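Local atomic coordinates of intimin (Escherichia coli O127:H6 str. E2348/69, PDB entry 6TQD), a protein that probably mediates attachment of the bacterium to host cells as an adhesin, this part being the D00-D0 juncture of its extracellular passenger, including a bacterial Ig-like domain. Residues Q105-A117 / V186-A199. Numbering follows the deposited sequence.
Sequences QVVDQVGVTDFTA and VSAKTAEMTSALNA
Phe115 and Val112 of strand 111-117 face the hairpin formed by strands 182-189 and 197-205, joining the two sheets of a bacterial Ig-like beta-sandwich. With CG anti to the backbone N (chi1 -170°), Phe115 directs its ring across the sandwich onto strand 182-189. Ala188 CB sits 3.6 Å from the centroid of the Phe115 ring, almost on the normal, a CH-pi contact over one face, while Val186 O lies at the ring edge. Ala199 CB packs obliquely against Phe115 CD2, and Tyr132 of strand 130-138 adds a second aromatic ring to this core. The two methyls of Val112 diverge: CG1 meets Leu197 CD2 at 3.8 Å, whereas CG2 touches the methyl group of Thr190 and the sulfur of Met193.

At the N-terminal end of strand 111-117, the type I turn from Thr190 to Met193 closes over residues 109-112. CG of Met193 lies anti to its carbonyl carbon (chi1 -68°) and the chain runs on extended to SD, which takes weak N-H...S bonds from Val112 N (3.3 Å) and Thr190 N (3.5 Å); the bend at chi3 turns only CE. Gln109 and Glu192 run past each other in opposite directions, their amide and carboxylate planes 63° apart. Water 2 links Gln109 OE1 to Thr194 N, tying the amide to the residue that follows the turn. Glu192, extended beyond CG, takes a nearly straight bond from Val110 N to OE1 (2.9 Å), the donor standing above the carboxylate plane.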
ATOM      1  N   GLN A 105       1.021   4.037  -6.538  1.00 20.52           N
ATOM      2  CA  GLN A 105       1.834   4.187  -5.341  1.00 15.12           C
ATOM      3  C   GLN A 105       3.243   3.671  -5.593  1.00 15.44           C
ATOM      4  O   GLN A 105       3.494   2.923  -6.541  1.00 21.75           O
ATOM      5  CB  GLN A 105       1.168   3.442  -4.170  1.00 16.46           C
ATOM      6  CG  GLN A 105      -0.195   4.051  -3.765  1.00 17.35           C
ATOM      7  CD  GLN A 105      -1.086   3.127  -2.950  1.00 17.52           C
ATOM      8  OE1 GLN A 105      -0.758   1.965  -2.694  1.00 12.48           O
ATOM      9  NE2 GLN A 105      -2.238   3.647  -2.532  1.00 19.61           N
ATOM     10  N   VAL A 106       4.163   4.058  -4.712  1.00 12.25           N
ATOM     11  CA  VAL A 106       5.591   3.801  -4.886  1.00 11.29           C
ATOM     12  C   VAL A 106       6.117   3.008  -3.701  1.00 10.88           C
ATOM     13  O   VAL A 106       5.965   3.421  -2.545  1.00 11.24           O
ATOM     14  CB  VAL A 106       6.378   5.117  -5.056  1.00 14.39           C
ATOM     15  CG1 VAL A 106       7.864   4.842  -5.191  1.00 15.03           C
ATOM     16  CG2 VAL A 106       5.859   5.895  -6.276  1.00 16.26           C
ATOM     17  N   VAL A 107       6.756   1.865  -3.994  1.00 13.39           N
ATOM     18  CA  VAL A 107       7.329   1.044  -2.944  1.00 11.36           C
ATOM     19  C   VAL A 107       8.396   1.813  -2.173  1.00 11.21           C
ATOM     20  O   VAL A 107       9.245   2.501  -2.755  1.00 13.68           O
ATOM     21  CB  VAL A 107       7.905  -0.256  -3.538  1.00 15.99           C
ATOM     22  CG1 VAL A 107       8.693  -1.011  -2.490  1.00 17.10           C
ATOM     23  CG2 VAL A 107       6.780  -1.109  -4.104  1.00 14.55           C
ATOM     24  N   ASP A 108       8.369   1.674  -0.850  1.00 10.37           N
ATOM     25  CA  ASP A 108       9.321   2.236   0.093  1.00 12.00           C
ATOM     26  C   ASP A 108       9.179   3.745   0.257  1.00 12.50           C
ATOM     27  O   ASP A 108       9.959   4.355   1.004  1.00 14.52           O
ATOM     28  CB  ASP A 108      10.790   1.928  -0.249  1.00 14.48           C
ATOM     29  CG  ASP A 108      11.113   0.444  -0.182  1.00 23.18           C
ATOM     30  OD1 ASP A 108      11.978  -0.013  -0.969  1.00 27.11           O
ATOM     31  OD2 ASP A 108      10.505  -0.271   0.643  1.00 24.84           O
ATOM     32  N   GLN A 109       8.201   4.366  -0.388  1.00 10.19           N
ATOM     33  CA  GLN A 109       8.033   5.810  -0.311  1.00 10.40           C
ATOM     34  C   GLN A 109       7.091   6.157   0.837  1.00 11.30           C
ATOM     35  O   GLN A 109       6.124   5.438   1.094  1.00 12.16           O
ATOM     36  CB  GLN A 109       7.439   6.321  -1.618  1.00 10.15           C
ATOM     37  CG  GLN A 109       7.187   7.822  -1.651  1.00 11.81           C
ATOM     38  CD  GLN A 109       6.438   8.237  -2.896  1.00 13.56           C
ATOM     39  OE1 GLN A 109       7.030   8.660  -3.879  1.00 17.05           O
ATOM     40  NE2 GLN A 109       5.135   8.073  -2.864  1.00 13.59           N
ATOM     41  N   VAL A 110       7.395   7.249   1.541  1.00  9.07           N
ATOM     42  CA  VAL A 110       6.455   7.847   2.491  1.00  8.66           C
ATOM     43  C   VAL A 110       5.540   8.745   1.658  1.00 10.17           C
ATOM     44  O   VAL A 110       5.942   9.833   1.250  1.00 11.51           O
ATOM     45  CB  VAL A 110       7.171   8.621   3.594  1.00  8.66           C
ATOM     46  CG1 VAL A 110       6.163   9.308   4.497  1.00  7.66           C
ATOM     47  CG2 VAL A 110       8.079   7.684   4.397  1.00 10.47           C
ATOM     48  N   GLY A 111       4.319   8.286   1.391  1.00  7.72           N
ATOM     49  CA  GLY A 111       3.463   8.960   0.438  1.00  7.88           C
ATOM     50  C   GLY A 111       2.005   8.944   0.861  1.00  7.67           C
ATOM     51  O   GLY A 111       1.567   8.111   1.655  1.00  7.29           O
ATOM     52  N   VAL A 112       1.257   9.891   0.300  1.00  6.43           N
ATOM     53  CA  VAL A 112      -0.191   9.947   0.504  1.00  7.94           C
ATOM     54  C   VAL A 112      -0.830   8.805  -0.275  1.00  8.99           C
ATOM     55  O   VAL A 112      -0.676   8.702  -1.500  1.00 14.32           O
ATOM     56  CB  VAL A 112      -0.756  11.291   0.037  1.00  8.37           C
ATOM     57  CG1 VAL A 112      -2.282  11.324   0.225  1.00 11.26           C
ATOM     58  CG2 VAL A 112      -0.104  12.441   0.777  1.00  8.88           C
ATOM     59  N   THR A 113      -1.553   7.939   0.425  1.00  9.25           N
ATOM     60  CA  THR A 113      -2.226   6.829  -0.242  1.00 10.63           C
ATOM     61  C   THR A 113      -3.706   7.080  -0.495  1.00 13.51           C
ATOM     62  O   THR A 113      -4.287   6.430  -1.367  1.00 16.10           O
ATOM     63  CB  THR A 113      -2.092   5.539   0.578  1.00 14.39           C
ATOM     64  OG1 THR A 113      -2.630   5.747   1.892  1.00 17.63           O
ATOM     65  CG2 THR A 113      -0.640   5.122   0.698  1.00 16.59           C
ATOM     66  N   ASP A 114      -4.324   7.975   0.262  1.00 11.91           N
ATOM     67  CA  ASP A 114      -5.748   8.243   0.151  1.00 14.04           C
ATOM     68  C   ASP A 114      -5.955   9.714   0.480  1.00  9.97           C
ATOM     69  O   ASP A 114      -5.288  10.254   1.369  1.00 11.06           O
ATOM     70  CB  ASP A 114      -6.549   7.397   1.141  1.00 17.53           C
ATOM     71  CG  ASP A 114      -6.346   5.912   0.937  1.00 29.18           C
ATOM     72  OD1 ASP A 114      -7.039   5.323   0.083  1.00 34.20           O
ATOM     73  OD2 ASP A 114      -5.489   5.335   1.639  1.00 33.18           O
ATOM     74  N   PHE A 115      -6.883  10.358  -0.227  1.00  9.52           N
ATOM     75  CA  PHE A 115      -7.218  11.754   0.053  1.00 10.72           C
ATOM     76  C   PHE A 115      -8.699  11.905  -0.286  1.00 11.42           C
ATOM     77  O   PHE A 115      -9.068  11.939  -1.466  1.00 13.11           O
ATOM     78  CB  PHE A 115      -6.352  12.709  -0.757  1.00  9.59           C
ATOM     79  CG  PHE A 115      -6.473  14.150  -0.341  1.00  9.52           C
ATOM     80  CD1 PHE A 115      -6.478  14.497   1.003  1.00  9.44           C
ATOM     81  CD2 PHE A 115      -6.544  15.158  -1.288  1.00  9.36           C
ATOM     82  CE1 PHE A 115      -6.572  15.820   1.390  1.00  9.05           C
ATOM     83  CE2 PHE A 115      -6.644  16.482  -0.905  1.00  9.47           C
ATOM     84  CZ  PHE A 115      -6.654  16.812   0.439  1.00  9.67           C
ATOM     85  N   THR A 116      -9.530  11.973   0.750  1.00 12.75           N
ATOM     86  CA  THR A 116     -10.973  11.901   0.594  1.00 14.50           C
ATOM     87  C   THR A 116     -11.639  13.034   1.360  1.00 15.34           C
ATOM     88  O   THR A 116     -11.096  13.562   2.335  1.00 14.36           O
ATOM     89  CB  THR A 116     -11.522  10.567   1.123  1.00 16.96           C
ATOM     90  OG1 THR A 116     -11.173  10.407   2.504  1.00 19.06           O
ATOM     91  CG2 THR A 116     -10.935   9.405   0.337  1.00 16.60           C
ATOM     92  N   ALA A 117     -12.828  13.393   0.905  1.00 16.54           N
ATOM     93  CA  ALA A 117     -13.640  14.427   1.530  1.00 15.89           C
ATOM     94  C   ALA A 117     -14.843  13.811   2.235  1.00 16.32           C
ATOM     95  O   ALA A 117     -15.337  12.747   1.846  1.00 17.65           O
ATOM     96  CB  ALA A 117     -14.116  15.429   0.479  1.00 16.96           C
ATOM     97  N   VAL A 186      -8.915  19.293  -4.966  1.00 14.87           N
ATOM     98  CA  VAL A 186      -7.856  19.566  -4.008  1.00 14.13           C
ATOM     99  C   VAL A 186      -6.876  18.403  -4.049  1.00 13.45           C
ATOM    100  O   VAL A 186      -7.267  17.261  -4.301  1.00 13.93           O
ATOM    101  CB  VAL A 186      -8.420  19.723  -2.582  1.00 13.88           C
ATOM    102  CG1 VAL A 186      -7.323  20.091  -1.621  1.00 13.17           C
ATOM    103  CG2 VAL A 186      -9.536  20.771  -2.563  1.00 14.62           C
ATOM    104  N   SER A 187      -5.593  18.701  -3.809  1.00 12.92           N
ATOM    105  CA  SER A 187      -4.550  17.683  -3.813  1.00 12.27           C
ATOM    106  C   SER A 187      -3.778  17.700  -2.502  1.00 11.48           C
ATOM    107  O   SER A 187      -3.751  18.698  -1.772  1.00 11.45           O
ATOM    108  CB  SER A 187      -3.564  17.917  -4.963  1.00 12.38           C
ATOM    109  OG  SER A 187      -2.764  19.056  -4.700  1.00 13.11           O
ATOM    110  N   ALA A 188      -3.127  16.562  -2.227  1.00 10.87           N
ATOM    111  CA  ALA A 188      -2.294  16.362  -1.050  1.00 10.09           C
ATOM    112  C   ALA A 188      -0.962  15.743  -1.471  1.00  9.62           C
ATOM    113  O   ALA A 188      -0.926  14.873  -2.339  1.00  9.72           O
ATOM    114  CB  ALA A 188      -2.996  15.401  -0.068  1.00  9.80           C
ATOM    115  N   LYS A 189       0.117  16.179  -0.828  1.00  9.10           N
ATOM    116  CA  LYS A 189       1.443  15.705  -1.205  1.00  8.66           C
ATOM    117  C   LYS A 189       2.375  15.695  -0.004  1.00  8.63           C
ATOM    118  O   LYS A 189       2.295  16.551   0.879  1.00  9.21           O
ATOM    119  CB  LYS A 189       2.030  16.591  -2.314  1.00  9.05           C
ATOM    120  CG  LYS A 189       3.317  16.054  -2.949  1.00 10.48           C
ATOM    121  CD  LYS A 189       3.877  16.996  -4.003  1.00 11.53           C
ATOM    122  CE  LYS A 189       5.208  16.511  -4.564  1.00 14.31           C
ATOM    123  NZ  LYS A 189       6.316  16.537  -3.559  1.00 15.51           N
ATOM    124  N   THR A 190       3.270  14.705   0.018  1.00  8.70           N
ATOM    125  CA  THR A 190       4.383  14.667   0.954  1.00  6.72           C
ATOM    126  C   THR A 190       5.693  14.867   0.196  1.00  6.64           C
ATOM    127  O   THR A 190       5.764  14.744  -1.038  1.00  8.27           O
ATOM    128  CB  THR A 190       4.425  13.338   1.716  1.00 11.11           C
ATOM    129  OG1 THR A 190       4.536  12.271   0.771  1.00 13.03           O
ATOM    130  CG2 THR A 190       3.188  13.165   2.570  1.00 13.22           C
ATOM    131  N   ALA A 191       6.752  15.141   0.961  1.00  9.48           N
ATOM    132  CA  ALA A 191       8.019  15.579   0.374  1.00  8.70           C
ATOM    133  C   ALA A 191       8.597  14.569  -0.621  1.00  7.34           C
ATOM    134  O   ALA A 191       9.144  14.972  -1.653  1.00  9.86           O
ATOM    135  CB  ALA A 191       9.041  15.851   1.487  1.00 14.64           C
ATOM    136  N   GLU A 192       8.495  13.268  -0.325  1.00  8.22           N
ATOM    137  CA  GLU A 192       9.119  12.261  -1.184  1.00  8.00           C
ATOM    138  C   GLU A 192       8.350  12.012  -2.483  1.00  8.40           C
ATOM    139  O   GLU A 192       8.926  11.467  -3.434  1.00  8.06           O
ATOM    140  CB  GLU A 192       9.289  10.930  -0.439  1.00  9.29           C
ATOM    141  CG  GLU A 192      10.304  10.948   0.688  1.00  9.84           C
ATOM    142  CD  GLU A 192      10.444   9.600   1.394  1.00 13.68           C
ATOM    143  OE1 GLU A 192       9.875   8.585   0.928  1.00 14.79           O
ATOM    144  OE2 GLU A 192      11.118   9.554   2.446  1.00 18.70           O
ATOM    145  N   MET A 193       7.064  12.360  -2.543  1.00  7.17           N
ATOM    146  CA  MET A 193       6.266  12.067  -3.725  1.00  7.28           C
ATOM    147  C   MET A 193       6.731  12.901  -4.911  1.00  9.65           C
ATOM    148  O   MET A 193       7.220  14.027  -4.758  1.00 11.16           O
ATOM    149  CB  MET A 193       4.793  12.380  -3.457  1.00  7.70           C
ATOM    150  CG  MET A 193       4.155  11.452  -2.458  1.00  8.79           C
ATOM    151  SD  MET A 193       2.533  11.964  -1.948  1.00  9.39           S
ATOM    152  CE  MET A 193       1.509  11.646  -3.357  1.00 10.00           C
ATOM    153  N   THR A 194       6.572  12.334  -6.110  1.00 11.31           N
ATOM    154  CA  THR A 194       6.961  13.028  -7.336  1.00 13.27           C
ATOM    155  C   THR A 194       5.901  14.029  -7.783  1.00 13.01           C
ATOM    156  O   THR A 194       6.228  14.991  -8.491  1.00 15.37           O
ATOM    157  CB  THR A 194       7.293  12.024  -8.445  1.00 15.74           C
ATOM    158  OG1 THR A 194       6.151  11.207  -8.736  1.00 17.09           O
ATOM    159  CG2 THR A 194       8.452  11.119  -8.019  1.00 15.59           C
ATOM    160  N   SER A 195       4.640  13.791  -7.425  1.00 10.40           N
ATOM    161  CA  SER A 195       3.532  14.681  -7.729  1.00 13.80           C
ATOM    162  C   SER A 195       2.447  14.448  -6.689  1.00 10.35           C
ATOM    163  O   SER A 195       2.449  13.445  -5.978  1.00 10.90           O
ATOM    164  CB  SER A 195       2.994  14.431  -9.142  1.00 18.34           C
ATOM    165  OG  SER A 195       2.491  13.114  -9.263  1.00 21.41           O
ATOM    166  N   ALA A 196       1.530  15.404  -6.587  1.00 12.04           N
ATOM    167  CA  ALA A 196       0.480  15.329  -5.583  1.00 10.56           C
ATOM    168  C   ALA A 196      -0.604  14.331  -5.990  1.00 11.84           C
ATOM    169  O   ALA A 196      -0.749  13.980  -7.162  1.00 16.33           O
ATOM    170  CB  ALA A 196      -0.156  16.713  -5.362  1.00 13.09           C
ATOM    171  N   LEU A 197      -1.352  13.843  -4.987  1.00 10.65           N
ATOM    172  CA  LEU A 197      -2.515  12.995  -5.196  1.00 10.97           C
ATOM    173  C   LEU A 197      -3.772  13.867  -5.164  1.00 11.61           C
ATOM    174  O   LEU A 197      -4.042  14.524  -4.156  1.00 11.47           O
ATOM    175  CB  LEU A 197      -2.613  11.935  -4.092  1.00 10.91           C
ATOM    176  CG  LEU A 197      -3.841  11.018  -4.178  1.00 14.95           C
ATOM    177  CD1 LEU A 197      -3.787  10.184  -5.464  1.00 18.22           C
ATOM    178  CD2 LEU A 197      -3.949  10.107  -2.956  1.00 12.88           C
ATOM    179  N   ASN A 198      -4.542  13.848  -6.255  1.00 12.32           N
ATOM    180  CA  ASN A 198      -5.785  14.613  -6.324  1.00 13.00           C
ATOM    181  C   ASN A 198      -6.934  13.852  -5.674  1.00 13.02           C
ATOM    182  O   ASN A 198      -7.127  12.661  -5.936  1.00 16.18           O
ATOM    183  CB  ASN A 198      -6.175  14.877  -7.779  1.00 13.81           C
ATOM    184  CG  ASN A 198      -5.270  15.873  -8.465  1.00 16.66           C
ATOM    185  OD1 ASN A 198      -4.379  16.448  -7.852  1.00 15.04           O
ATOM    186  ND2 ASN A 198      -5.498  16.078  -9.754  1.00 20.00           N
ATOM    187  N   ALA A 199      -7.711  14.546  -4.856  1.00 13.17           N
ATOM    188  CA  ALA A 199      -8.982  14.010  -4.405  1.00 13.76           C
ATOM    189  C   ALA A 199     -10.005  14.061  -5.546  1.00 14.92           C
ATOM    190  O   ALA A 199      -9.835  14.774  -6.534  1.00 15.98           O
ATOM    191  CB  ALA A 199      -9.535  14.854  -3.258  1.00 15.00           C
TER
HETATM  192  O   HOH W   1      11.259   6.510   2.582  1.00 21.67           O
HETATM  193  O   HOH W   2       5.171   9.793  -6.123  1.00 17.31           O